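Local coordinates for putative exported protein (PDB 2PFY) that binds pyroglutamic acid as an extracytoplasmic solute receptor, probably handing it to a tripartite ATP-independent periplasmic (TRAP) transporter, at residues A147-M152 with A179-P184; Q123-K128 with T140-Y145; L66-G71 with E78-P83; A154-V159 with Q274-T279; P166-A171 with W193-Y198. One frame throughout, in Å; residues are numbered along the deposited sequence.

Contact 1. Residues A147-M152 with A179-P184. With PCA (pyroglutamic acid), chain E.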
# COMPACT_ATOMS: atom_id res chain seq x y z
N ALA A 147 6.30 -3.52 -8.59
CA ALA A 147 6.29 -4.39 -9.77
C ALA A 147 4.94 -4.36 -10.49
O ALA A 147 4.89 -4.20 -11.72
CB ALA A 147 6.68 -5.86 -9.36
N SER A 148 3.84 -4.48 -9.75
CA SER A 148 2.50 -4.43 -10.35
C SER A 148 2.21 -3.11 -11.07
O SER A 148 1.76 -3.12 -12.24
CB SER A 148 1.41 -4.74 -9.32
OG SER A 148 0.14 -4.78 -9.97
N THR A 149 2.45 -1.98 -10.41
CA THR A 149 2.22 -0.70 -11.07
C THR A 149 3.17 -0.41 -12.24
O THR A 149 2.79 0.32 -13.17
CB THR A 149 2.18 0.50 -10.07
OG1 THR A 149 3.39 0.55 -9.31
CG2 THR A 149 0.95 0.41 -9.13
N SER A 150 4.39 -0.93 -12.20
CA SER A 150 5.31 -0.88 -13.36
C SER A 150 4.73 -1.60 -14.58
O SER A 150 4.70 -1.04 -15.68
CB SER A 150 6.66 -1.51 -13.02
OG SER A 150 7.54 -0.56 -12.48
N HIS A 151 4.28 -2.83 -14.35
CA HIS A 151 3.61 -3.62 -15.37
C HIS A 151 2.33 -2.92 -15.88
O HIS A 151 2.10 -2.82 -17.09
CB HIS A 151 3.29 -5.01 -14.81
CG HIS A 151 2.73 -5.95 -15.84
ND1 HIS A 151 1.72 -6.84 -15.55
CD2 HIS A 151 3.04 -6.13 -17.14
CE1 HIS A 151 1.43 -7.54 -16.64
NE2 HIS A 151 2.22 -7.13 -17.62
N MSE A 152 1.51 -2.41 -14.96
CA MSE A 152 0.29 -1.71 -15.33
C MSE A 152 0.58 -0.50 -16.23
O MSE A 152 -0.12 -0.30 -17.24
CB MSE A 152 -0.47 -1.29 -14.08
CG MSE A 152 -1.78 -0.55 -14.36
SE MSE A 152 -2.29 0.38 -12.73
CE MSE A 152 -0.87 1.82 -12.83
N ALA A 179 3.22 12.26 -14.51
CA ALA A 179 1.90 11.76 -14.10
C ALA A 179 2.06 10.61 -13.09
O ALA A 179 3.11 9.96 -13.02
CB ALA A 179 1.08 11.26 -15.33
N MSE A 180 1.03 10.33 -12.30
CA MSE A 180 1.18 9.20 -11.37
C MSE A 180 -0.17 8.61 -11.02
O MSE A 180 -1.24 9.15 -11.38
CB MSE A 180 1.94 9.67 -10.11
CG MSE A 180 1.23 10.75 -9.35
SE MSE A 180 2.05 10.97 -7.62
CE MSE A 180 0.84 12.46 -6.89
N LEU A 181 -0.10 7.49 -10.31
CA LEU A 181 -1.28 6.81 -9.84
C LEU A 181 -1.04 6.55 -8.38
O LEU A 181 -0.01 5.94 -8.01
CB LEU A 181 -1.48 5.47 -10.57
CG LEU A 181 -2.61 4.59 -10.00
CD1 LEU A 181 -3.59 4.05 -11.07
CD2 LEU A 181 -2.02 3.42 -9.21
N THR A 182 -1.95 7.04 -7.55
CA THR A 182 -1.82 6.92 -6.08
C THR A 182 -3.12 7.39 -5.45
O THR A 182 -3.97 7.97 -6.15
CB THR A 182 -0.56 7.67 -5.51
OG1 THR A 182 -0.34 7.27 -4.15
CG2 THR A 182 -0.66 9.24 -5.58
N SER A 183 -3.24 7.18 -4.13
CA SER A 183 -4.44 7.55 -3.40
C SER A 183 -4.50 9.06 -3.19
O SER A 183 -3.46 9.79 -3.31
CB SER A 183 -4.45 6.88 -2.02
OG SER A 183 -3.32 7.36 -1.30
N PRO A 184 -5.69 9.54 -2.82
CA PRO A 184 -5.79 10.92 -2.33
C PRO A 184 -5.02 11.13 -1.01
O PRO A 184 -4.68 12.26 -0.69
CB PRO A 184 -7.30 11.15 -2.17
CG PRO A 184 -7.89 9.73 -1.96
CD PRO A 184 -7.01 8.87 -2.88
N PCA E . 0.38 5.63 -1.71
CA PCA E . 1.57 4.76 -1.84
CB PCA E . 1.15 3.39 -2.31
CG PCA E . -0.33 3.46 -2.54
CD PCA E . -0.73 4.84 -2.12
OE PCA E . -1.89 5.24 -2.09
C PCA E . 2.55 5.37 -2.82
O PCA E . 3.73 4.99 -2.94
OXT PCA E . 2.17 6.28 -3.53
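The lactam oxygen of the bound pyroglutamic acid, PCA OE, is gripped twice by one residue. Ser-183 gives its hydroxyl, with OG 2.7 Å from PCA OE, and its backbone N-H, with Ser-183 N 3.1 Å from PCA OE and an appreciably bent bond (146° at the hydrogen). Ser-183 OG sits between its own backbone N and carbonyl carbon (chi1 61°), which keeps the hydroxyl close to that N-H. The same OG accepts from the N of Thr-186 as N-cap of helix 184-189, so it donates to the ligand while capping the helix, and the helix start may add a favourable field at PCA OE. One residue earlier, Thr-182 OG1 donates to the carboxylate oxygen PCA OXT at 2.8 Å. Thr-186, Thr-165 and Arg-48 are further hydrogen-bond partners of the ligand. Strand 180-182 is an outer strand of a four-stranded mixed sheet, and its end feeds both the pocket and the helix that follows, as suits a cleft-binding receptor of the periplasmic binding protein class. Leu-181 points instead toward helix 147-155, where the side chains meet at a slant. The selenomethionine Met-152 runs out extended and then bends at its selenium (chi3 72°), so that Met-152 CE lies 3.9 Å from Leu-181 CD1 and 4.1 Å from Leu-181 CD2, touching both branches. Thr-149 adds a looser contact, its CG2 4.2 Å from Leu-181 CD2, while its OG1 is turned to the N of Tyr-145 and the hydroxyl of Ser-146.

Contact 2. Residues Q123-K128 with T140-Y145. With PCA (pyroglutamic acid), chain E.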
# COMPACT_ATOMS: atom_id res chain seq x y z
N GLN A 123 -6.94 3.99 -5.64
CA GLN A 123 -5.90 4.69 -6.40
C GLN A 123 -6.52 5.49 -7.56
O GLN A 123 -7.22 4.92 -8.40
CB GLN A 123 -4.88 3.70 -6.98
CG GLN A 123 -4.26 2.75 -5.92
CD GLN A 123 -3.36 3.50 -4.94
OE1 GLN A 123 -3.74 3.81 -3.80
NE2 GLN A 123 -2.19 3.83 -5.39
N GLY A 124 -6.26 6.79 -7.59
CA GLY A 124 -6.66 7.66 -8.73
C GLY A 124 -5.45 8.00 -9.59
O GLY A 124 -4.32 7.52 -9.34
N ILE A 125 -5.68 8.82 -10.61
CA ILE A 125 -4.64 9.23 -11.56
C ILE A 125 -4.43 10.73 -11.45
O ILE A 125 -5.40 11.47 -11.41
CB ILE A 125 -5.05 8.85 -13.02
CG1 ILE A 125 -5.09 7.32 -13.13
CG2 ILE A 125 -4.03 9.45 -14.07
CD1 ILE A 125 -5.83 6.72 -14.34
N TYR A 126 -3.17 11.16 -11.33
CA TYR A 126 -2.84 12.58 -11.25
C TYR A 126 -2.07 12.97 -12.49
O TYR A 126 -1.13 12.29 -12.88
CB TYR A 126 -1.92 12.89 -10.05
CG TYR A 126 -2.50 12.64 -8.66
CD1 TYR A 126 -2.81 13.72 -7.83
CD2 TYR A 126 -2.68 11.35 -8.17
CE1 TYR A 126 -3.28 13.52 -6.52
CE2 TYR A 126 -3.18 11.13 -6.86
CZ TYR A 126 -3.47 12.22 -6.04
OH TYR A 126 -3.96 12.01 -4.77
N THR A 127 -2.44 14.10 -13.08
CA THR A 127 -1.82 14.50 -14.35
C THR A 127 -1.63 16.01 -14.38
O THR A 127 -2.20 16.74 -13.55
CB THR A 127 -2.69 14.08 -15.59
OG1 THR A 127 -3.91 14.83 -15.58
CG2 THR A 127 -3.03 12.61 -15.55
N LYS A 128 -0.83 16.47 -15.35
CA LYS A 128 -0.59 17.90 -15.53
C LYS A 128 -1.47 18.49 -16.61
O LYS A 128 -1.55 19.72 -16.71
CB LYS A 128 0.88 18.20 -15.83
CG LYS A 128 1.81 17.76 -14.73
CD LYS A 128 3.20 17.59 -15.26
CE LYS A 128 4.05 18.74 -14.87
NZ LYS A 128 5.43 18.44 -15.35
N THR A 140 4.11 9.01 -21.92
CA THR A 140 4.22 9.80 -20.69
C THR A 140 5.11 9.07 -19.67
O THR A 140 4.98 7.86 -19.48
CB THR A 140 2.80 10.12 -20.12
OG1 THR A 140 2.13 11.03 -21.02
CG2 THR A 140 2.87 10.80 -18.76
N ARG A 141 6.02 9.82 -19.04
CA ARG A 141 6.86 9.34 -17.93
C ARG A 141 5.93 9.23 -16.73
O ARG A 141 5.50 10.22 -16.16
CB ARG A 141 7.99 10.32 -17.63
CG ARG A 141 8.93 10.53 -18.84
CD ARG A 141 9.89 11.71 -18.61
NE ARG A 141 10.94 11.77 -19.63
CZ ARG A 141 12.02 12.55 -19.57
NH1 ARG A 141 12.21 13.33 -18.52
NH2 ARG A 141 12.90 12.55 -20.56
N PHE A 142 5.57 8.00 -16.41
CA PHE A 142 4.47 7.79 -15.49
C PHE A 142 5.05 7.07 -14.27
O PHE A 142 5.70 6.03 -14.39
CB PHE A 142 3.38 6.97 -16.19
CG PHE A 142 2.08 6.90 -15.42
CD1 PHE A 142 0.99 7.70 -15.79
CD2 PHE A 142 1.93 6.02 -14.32
CE1 PHE A 142 -0.22 7.62 -15.09
CE2 PHE A 142 0.73 5.95 -13.59
CZ PHE A 142 -0.35 6.75 -13.97
N ARG A 143 4.84 7.64 -13.09
CA ARG A 143 5.36 7.04 -11.86
C ARG A 143 4.82 5.64 -11.61
O ARG A 143 3.61 5.41 -11.67
CB ARG A 143 5.01 7.90 -10.64
CG ARG A 143 5.51 7.30 -9.31
CD ARG A 143 4.99 8.02 -8.11
NE ARG A 143 5.46 7.32 -6.91
CZ ARG A 143 4.68 6.98 -5.88
NH1 ARG A 143 3.41 7.37 -5.87
NH2 ARG A 143 5.20 6.31 -4.84
N ALA A 144 5.73 4.70 -11.33
CA ALA A 144 5.34 3.38 -10.80
C ALA A 144 5.93 3.26 -9.39
O ALA A 144 6.89 3.93 -9.08
CB ALA A 144 5.91 2.25 -11.68
N TYR A 145 5.34 2.41 -8.54
CA TYR A 145 5.85 2.31 -7.16
C TYR A 145 5.99 0.88 -6.66
O TYR A 145 6.24 0.64 -5.47
CB TYR A 145 5.02 3.17 -6.19
CG TYR A 145 3.55 2.85 -6.09
CD1 TYR A 145 3.11 1.62 -5.57
CD2 TYR A 145 2.58 3.79 -6.48
CE1 TYR A 145 1.79 1.33 -5.47
CE2 TYR A 145 1.23 3.50 -6.39
CZ TYR A 145 0.83 2.26 -5.89
OH TYR A 145 -0.49 1.92 -5.77
N PCA E . 0.38 5.63 -1.71
CA PCA E . 1.57 4.76 -1.84
CB PCA E . 1.15 3.39 -2.31
CG PCA E . -0.33 3.46 -2.54
CD PCA E . -0.73 4.84 -2.12
OE PCA E . -1.89 5.24 -2.09
C PCA E . 2.55 5.37 -2.82
O PCA E . 3.73 4.99 -2.94
OXT PCA E . 2.17 6.28 -3.53
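Gln-123 and Tyr-145 meet although their CA atoms are 12.0 Å apart: the side chains come from opposite directions and span the gap between the backbones. The amide of Gln-123 arrives at the rim of the Tyr-145 ring beside its hydroxyl, the two planes 89° apart, and also borders the ligand. One face of the ring carries pyroglutamic acid, with PCA CB 3.7 Å above the plane of the Tyr-145 ring and displaced toward its rim. Arg-143 holds the carboxylate edge-on. Its NH2 donates to PCA O at 2.7 Å and its NH1 to PCA OXT at 2.9 Å, the latter with 161° at the hydrogen. This two-pronged pairing of arginine with carboxylate is a hallmark of TRAP solute receptors. Arg-143 reaches the ligand because CG leaves anti to the backbone N (chi1 179°) and the chain stays extended to NE, which is itself held by the O of Val-163. Tyr-145 CD2 lies 3.5 Å above the guanidinium plane of Arg-143 and covers one face of it, which limits how the group can tilt. Farther from the pocket, Ile-125 CG2 rests at the edge of the Phe-142 ring, 4.3 Å from Phe-142 CE1. Leu-181 touches both these side chains and Gln-123. Strand 124-127 runs between strands 180-182 and 198-201, whereas strand 141-144 pairs in parallel with strand 159-162 and leads into helix 147-155.

Contact 3. Residues L66-G71 with E78-P83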
# COMPACT_ATOMS: atom_id res chain seq x y z
N LEU A 66 4.26 -1.47 2.13
CA LEU A 66 3.27 -1.80 1.12
C LEU A 66 3.38 -3.30 0.86
O LEU A 66 4.47 -3.81 0.55
CB LEU A 66 3.62 -1.03 -0.17
CG LEU A 66 2.64 -1.16 -1.34
CD1 LEU A 66 1.34 -0.38 -1.03
CD2 LEU A 66 3.28 -0.68 -2.66
N VAL A 67 2.25 -4.00 0.99
CA VAL A 67 2.20 -5.47 0.79
C VAL A 67 2.76 -5.86 -0.59
O VAL A 67 3.66 -6.73 -0.70
CB VAL A 67 0.73 -6.02 0.97
CG1 VAL A 67 0.64 -7.51 0.56
CG2 VAL A 67 0.24 -5.81 2.41
N SER A 68 2.27 -5.16 -1.62
CA SER A 68 2.68 -5.43 -3.00
C SER A 68 4.15 -5.11 -3.30
O SER A 68 4.63 -5.40 -4.40
CB SER A 68 1.73 -4.72 -3.98
OG SER A 68 1.73 -3.32 -3.70
N ALA A 69 4.89 -4.54 -2.33
CA ALA A 69 6.35 -4.43 -2.47
C ALA A 69 7.02 -5.83 -2.51
O ALA A 69 8.15 -5.95 -2.97
CB ALA A 69 6.96 -3.58 -1.35
N LEU A 70 6.32 -6.84 -2.02
CA LEU A 70 6.82 -8.23 -2.07
C LEU A 70 6.37 -9.01 -3.32
O LEU A 70 6.71 -10.19 -3.46
CB LEU A 70 6.46 -8.99 -0.79
CG LEU A 70 7.27 -8.66 0.50
CD1 LEU A 70 7.18 -7.19 0.92
CD2 LEU A 70 6.79 -9.55 1.63
N GLY A 71 5.67 -8.33 -4.23
CA GLY A 71 5.02 -8.95 -5.40
C GLY A 71 5.95 -9.61 -6.41
O GLY A 71 5.65 -10.69 -6.91
N GLU A 78 0.72 -9.27 -4.49
CA GLU A 78 0.24 -8.16 -5.34
C GLU A 78 -1.17 -8.34 -5.93
O GLU A 78 -1.56 -7.60 -6.85
CB GLU A 78 1.26 -7.83 -6.44
CG GLU A 78 1.39 -8.94 -7.47
CD GLU A 78 2.45 -8.69 -8.52
OE1 GLU A 78 3.45 -7.98 -8.26
OE2 GLU A 78 2.27 -9.24 -9.63
N ILE A 79 -1.94 -9.29 -5.41
CA ILE A 79 -3.32 -9.41 -5.86
C ILE A 79 -4.15 -8.15 -5.56
O ILE A 79 -5.13 -7.88 -6.25
CB ILE A 79 -4.04 -10.74 -5.34
CG1 ILE A 79 -5.34 -11.03 -6.08
CG2 ILE A 79 -4.34 -10.69 -3.84
CD1 ILE A 79 -5.21 -11.24 -7.59
N ASP A 80 -3.75 -7.39 -4.55
CA ASP A 80 -4.44 -6.16 -4.17
C ASP A 80 -4.20 -5.01 -5.15
O ASP A 80 -4.78 -3.91 -5.00
CB ASP A 80 -4.05 -5.75 -2.72
CG ASP A 80 -2.60 -5.27 -2.59
OD1 ASP A 80 -1.89 -5.17 -3.62
OD2 ASP A 80 -2.15 -5.00 -1.46
N SER A 81 -3.37 -5.25 -6.16
CA SER A 81 -3.04 -4.23 -7.15
C SER A 81 -3.55 -4.53 -8.57
O SER A 81 -3.20 -3.83 -9.52
CB SER A 81 -1.53 -3.94 -7.16
OG SER A 81 -1.09 -3.50 -5.87
N VAL A 82 -4.35 -5.59 -8.73
CA VAL A 82 -4.96 -5.89 -10.03
C VAL A 82 -6.11 -4.91 -10.31
O VAL A 82 -7.07 -4.88 -9.53
CB VAL A 82 -5.51 -7.34 -10.10
CG1 VAL A 82 -6.32 -7.55 -11.43
CG2 VAL A 82 -4.39 -8.39 -9.92
N PRO A 83 -6.01 -4.09 -11.37
CA PRO A 83 -7.05 -3.08 -11.60
C PRO A 83 -8.46 -3.65 -11.70
O PRO A 83 -8.69 -4.68 -12.37
CB PRO A 83 -6.60 -2.37 -12.88
CG PRO A 83 -5.07 -2.55 -12.89
CD PRO A 83 -4.90 -3.97 -12.34
O HOH W 1 0.01 -3.53 -1.57
O HOH W 2 1.22 -2.15 -6.02
O HOH W 3 3.72 -5.66 -7.11
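Ser-68 OG, Glu-78 CG and Asp-80 CG each stand between their own backbone N and carbonyl carbon (chi1 57°, 67° and 70°), which turns these groups toward the facing segment, where three waters bridge the gap. One water accepts from Ser-68 N at 2.8 Å and donates to Asp-80 OD2 at 2.6 Å. A second joins the serines, 2.6 Å from Ser-68 OG and 2.7 Å from Ser-81 OG, to which it donates. The third donates to both sides, reaching Ser-68 O at 2.9 Å and Glu-78 OE1 at 2.6 Å. Ser-81 OG in turn donates to Asp-80 OD1 at 2.9 Å, coming from the anti side and well out of the carboxylate plane. Direct touch is mostly apolar against polar: Glu-78 OE1 lies 3.4 Å from Gly-71 CA, and Val-67 CB faces Asp-80 OD2. Both acids have a second hold, Glu-78 OE2 in a salt bridge with Lys-287 and Asp-80 OD2 on the N of Gln-208. Two short 3-10 turns are thus joined between strand 62-66, which ends at the pocket residue Leu-66, and helix 89-108. Val-67 packs on Leu-103 of that helix, while Glu-78 and Ser-81 rest on Ser-148 of helix 147-155.

Contact 4. Residues A154-V159 with Q274-T279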
# COMPACT_ATOMS: atom_id res chain seq x y z
N ALA A 154 3.16 0.07 -18.18
CA ALA A 154 3.66 -0.37 -19.48
C ALA A 154 2.47 -0.75 -20.38
O ALA A 154 2.39 -0.31 -21.53
CB ALA A 154 4.61 -1.53 -19.32
N LEU A 155 1.52 -1.50 -19.82
CA LEU A 155 0.29 -1.85 -20.52
C LEU A 155 -0.58 -0.65 -20.91
O LEU A 155 -1.36 -0.73 -21.87
CB LEU A 155 -0.52 -2.83 -19.69
CG LEU A 155 0.12 -4.20 -19.45
CD1 LEU A 155 -0.74 -4.97 -18.48
CD2 LEU A 155 0.33 -4.97 -20.76
N MSE A 156 -0.45 0.44 -20.16
CA MSE A 156 -1.16 1.68 -20.49
C MSE A 156 -0.53 2.40 -21.69
O MSE A 156 -1.13 3.33 -22.24
CB MSE A 156 -1.18 2.62 -19.27
CG MSE A 156 -2.13 2.22 -18.16
SE MSE A 156 -1.74 3.21 -16.51
CE MSE A 156 -1.67 5.07 -17.06
N GLY A 157 0.68 1.99 -22.08
CA GLY A 157 1.45 2.67 -23.12
C GLY A 157 2.32 3.79 -22.59
O GLY A 157 2.88 4.57 -23.38
N ALA A 158 2.42 3.90 -21.26
CA ALA A 158 3.22 4.94 -20.63
C ALA A 158 4.62 4.40 -20.41
O ALA A 158 4.86 3.21 -20.62
CB ALA A 158 2.58 5.38 -19.30
N VAL A 159 5.55 5.25 -19.98
CA VAL A 159 6.91 4.79 -19.71
C VAL A 159 7.07 4.73 -18.17
O VAL A 159 7.18 5.76 -17.51
CB VAL A 159 7.98 5.68 -20.39
CG1 VAL A 159 9.40 5.23 -20.00
CG2 VAL A 159 7.79 5.66 -21.96
N GLN A 274 -10.21 -1.26 -17.33
CA GLN A 274 -10.92 -2.53 -17.12
C GLN A 274 -10.33 -3.64 -18.00
O GLN A 274 -10.15 -4.77 -17.54
CB GLN A 274 -12.44 -2.37 -17.37
CG GLN A 274 -13.18 -1.63 -16.21
CD GLN A 274 -14.54 -1.03 -16.59
OE1 GLN A 274 -15.06 -1.25 -17.69
NE2 GLN A 274 -15.12 -0.25 -15.67
N ALA A 275 -10.03 -3.32 -19.25
CA ALA A 275 -9.37 -4.28 -20.16
C ALA A 275 -7.96 -4.61 -19.66
O ALA A 275 -7.56 -5.79 -19.69
CB ALA A 275 -9.36 -3.78 -21.61
N ILE A 276 -7.23 -3.59 -19.18
CA ILE A 276 -5.92 -3.81 -18.56
C ILE A 276 -6.01 -4.74 -17.33
O ILE A 276 -5.13 -5.58 -17.14
CB ILE A 276 -5.17 -2.48 -18.24
CG1 ILE A 276 -4.63 -1.86 -19.54
CG2 ILE A 276 -4.02 -2.69 -17.24
CD1 ILE A 276 -4.05 -0.51 -19.37
N GLY A 277 -7.07 -4.57 -16.53
CA GLY A 277 -7.36 -5.41 -15.38
C GLY A 277 -7.62 -6.86 -15.73
O GLY A 277 -7.14 -7.77 -15.04
N ALA A 278 -8.40 -7.08 -16.80
CA ALA A 278 -8.64 -8.42 -17.34
C ALA A 278 -7.34 -9.13 -17.74
O ALA A 278 -7.12 -10.28 -17.37
CB ALA A 278 -9.63 -8.37 -18.54
N THR A 279 -6.48 -8.43 -18.48
CA THR A 279 -5.16 -8.97 -18.84
C THR A 279 -4.34 -9.33 -17.59
O THR A 279 -3.79 -10.43 -17.48
CB THR A 279 -4.38 -7.94 -19.67
OG1 THR A 279 -5.15 -7.59 -20.81
CG2 THR A 279 -3.04 -8.47 -20.11
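Ile-276 drives its CD1 into the end of helix 147-155, 3.6 Å from Met-156 CG and 3.7 Å from the carbonyl O of Leu-155. The side chains of Met-156 and Ile-276 run nearly square to one another. Leu-155 and Ile-276 lie alongside each other, pointing opposite ways, with Leu-155 CD1 4.2 Å from Ile-276 CG2. A looser touch, Leu-155 CD1 to Thr-279 CG2 at 4.5 Å, continues the strip one turn along the other helix. Ile-276 can do this because CG1 stands anti to its carbonyl carbon and CD1 carries on straight (chi2 173°), forming a slender probe. Met-156, a selenomethionine, offers only its root. The chain bends at the selenium (chi3 51°) and its terminal methyl turns to Phe-142, with Leu-134 and Leu-137 also against the side chain. Behind this shell the helix closes in a Schellman motif: Gly-157 takes positive phi (88°), and Gly-157 N bonds back to Ala-154 O at 2.9 Å. The turn sends the chain on to Val-159, whose backbone pairs with Thr-140 and Phe-142. Strand 141-144, helix 147-155 and strand 159-162 therefore make a beta-alpha-beta crossover, and the long helix 267-287 lies against the end of its helix.

Contact 5. Residues P166-A171 with W193-Y198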
# COMPACT_ATOMS: atom_id res chain seq x y z
N PRO A 166 8.58 9.28 -0.83
CA PRO A 166 9.26 10.50 -0.41
C PRO A 166 9.93 11.29 -1.51
O PRO A 166 10.23 12.45 -1.32
CB PRO A 166 10.35 9.97 0.56
CG PRO A 166 9.75 8.67 1.09
CD PRO A 166 9.15 8.09 -0.14
N GLU A 167 10.22 10.66 -2.64
CA GLU A 167 10.95 11.30 -3.74
C GLU A 167 10.00 11.86 -4.82
O GLU A 167 10.47 12.42 -5.83
CB GLU A 167 11.88 10.28 -4.39
CG GLU A 167 13.19 10.01 -3.60
CD GLU A 167 12.95 9.27 -2.33
OE1 GLU A 167 12.25 8.23 -2.37
OE2 GLU A 167 13.49 9.70 -1.29
N VAL A 168 8.69 11.69 -4.63
CA VAL A 168 7.70 12.07 -5.67
C VAL A 168 7.79 13.57 -6.01
O VAL A 168 7.90 13.90 -7.19
CB VAL A 168 6.28 11.63 -5.32
CG1 VAL A 168 5.18 12.37 -6.18
CG2 VAL A 168 6.15 10.13 -5.43
N PRO A 169 7.73 14.48 -4.99
CA PRO A 169 7.83 15.92 -5.34
C PRO A 169 9.11 16.27 -6.12
O PRO A 169 9.04 16.98 -7.12
CB PRO A 169 7.76 16.64 -3.99
CG PRO A 169 7.01 15.62 -3.05
CD PRO A 169 7.56 14.27 -3.53
N GLN A 170 10.25 15.77 -5.68
CA GLN A 170 11.52 15.93 -6.42
C GLN A 170 11.41 15.47 -7.85
O GLN A 170 11.85 16.19 -8.79
CB GLN A 170 12.60 15.04 -5.78
CG GLN A 170 13.37 15.69 -4.67
CD GLN A 170 14.48 16.56 -5.20
OE1 GLN A 170 14.94 16.39 -6.33
NE2 GLN A 170 14.92 17.52 -4.38
N ALA A 171 10.87 14.26 -8.03
CA ALA A 171 10.78 13.63 -9.34
C ALA A 171 9.92 14.47 -10.31
O ALA A 171 10.29 14.62 -11.48
CB ALA A 171 10.25 12.19 -9.23
N TRP A 193 -1.14 19.13 -5.11
CA TRP A 193 -1.62 20.32 -5.85
C TRP A 193 -0.49 21.29 -6.24
O TRP A 193 -0.69 22.11 -7.14
CB TRP A 193 -2.68 21.09 -5.08
CG TRP A 193 -2.31 21.38 -3.61
CD1 TRP A 193 -1.61 22.45 -3.13
CD2 TRP A 193 -2.65 20.57 -2.47
NE1 TRP A 193 -1.50 22.36 -1.75
CE2 TRP A 193 -2.13 21.21 -1.33
CE3 TRP A 193 -3.36 19.36 -2.31
CZ2 TRP A 193 -2.29 20.69 -0.03
CZ3 TRP A 193 -3.52 18.83 -1.01
CH2 TRP A 193 -2.98 19.51 0.11
N ASP A 194 0.68 21.20 -5.61
CA ASP A 194 1.82 22.06 -5.99
C ASP A 194 2.50 21.61 -7.28
O ASP A 194 3.25 22.37 -7.89
CB ASP A 194 2.88 22.13 -4.88
CG ASP A 194 2.42 22.94 -3.68
OD1 ASP A 194 1.52 23.77 -3.80
OD2 ASP A 194 2.98 22.75 -2.59
N TYR A 195 2.23 20.38 -7.72
CA TYR A 195 2.95 19.84 -8.86
C TYR A 195 2.14 19.14 -9.94
O TYR A 195 2.65 18.91 -11.05
CB TYR A 195 4.19 19.02 -8.39
CG TYR A 195 3.90 17.87 -7.45
CD1 TYR A 195 3.39 16.67 -7.93
CD2 TYR A 195 4.15 17.98 -6.06
CE1 TYR A 195 3.14 15.58 -7.07
CE2 TYR A 195 3.92 16.88 -5.19
CZ TYR A 195 3.43 15.69 -5.71
OH TYR A 195 3.15 14.61 -4.88
N VAL A 196 0.88 18.80 -9.64
CA VAL A 196 -0.04 18.29 -10.65
C VAL A 196 -1.34 19.09 -10.59
O VAL A 196 -1.56 19.81 -9.61
CB VAL A 196 -0.38 16.78 -10.49
CG1 VAL A 196 0.58 15.94 -11.30
CG2 VAL A 196 -0.46 16.35 -8.96
N LYS A 197 -2.18 18.96 -11.62
CA LYS A 197 -3.40 19.76 -11.69
C LYS A 197 -4.72 18.99 -11.72
O LYS A 197 -5.74 19.52 -11.29
CB LYS A 197 -3.36 20.71 -12.90
CG LYS A 197 -2.83 22.09 -12.55
CD LYS A 197 -1.34 22.05 -12.18
CE LYS A 197 -1.04 22.94 -10.95
NZ LYS A 197 0.26 22.64 -10.27
N TYR A 198 -4.71 17.80 -12.29
CA TYR A 198 -5.94 17.00 -12.45
C TYR A 198 -5.85 15.72 -11.64
O TYR A 198 -4.85 15.05 -11.69
CB TYR A 198 -6.15 16.63 -13.93
CG TYR A 198 -6.33 17.87 -14.77
CD1 TYR A 198 -7.60 18.40 -14.99
CD2 TYR A 198 -5.23 18.55 -15.26
CE1 TYR A 198 -7.76 19.58 -15.73
CE2 TYR A 198 -5.39 19.74 -16.02
CZ TYR A 198 -6.65 20.24 -16.24
OH TYR A 198 -6.78 21.41 -17.00
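Apolar contact carries this meeting, and the Tyr-195 ring is its centre. Pro-169 lies over one face of the ring, with its CA 4.0 Å from Tyr-195 CE2 and its CG at an equal 4.0 Å from that same Tyr-195 CE2. Val-168 meets the hydroxyl end through a single methyl: Val-168 CG1 is 3.8 Å from Tyr-195 CZ and 3.3 Å from Tyr-195 OH. The valine and tyrosine side chains run roughly perpendicular. Tyr-195 CG sits between the backbone N and the carbonyl carbon (chi1 57°), and this throws the ring out toward the start of helix 168-173, where it also stacks with Phe-172. No polar bond joins the two segments; the hydroxyl that touches Val-168 is hydrogen-bonded to Ser-190 OG, and Lys-197 NZ makes weak bonds to Trp-193 O and Val-196 O within its own loop. Val-168 and Tyr-195 also share Met-180 of strand 180-182 as a neighbour, and the Val-168 side chain is about 6 Å from the ligand, nearest atoms. Dispersion and shape thus hold helix to loop, while the hydroxyl bond to Ser-190 fixes the far end of the ring.

How the contacts relate
From the N terminus, contact 3 closes the first and shortest loop, between strand 62-66 and helix 89-108. Contact 2 closes next, bringing strand 124-127 opposite strand 141-144, before the remaining three open. Contact 1 starts on helix 147-155 and ends on strand 180-182, the sheet neighbour of strand 124-127, and contacts 1 and 2 both touch the ligand. Contact 4 leaves the same helix and waits more than a hundred residues for helix 267-287, crossing contact 1. Contact 5, tying helix 168-173 to the loop before strand 198-201, crosses contact 1 but nests inside the loop of contact 4. Contact 3 touches contacts 1, 2 and 4, whereas contact 5 stays about 11 Å, nearest atoms, from contacts 3 and 4.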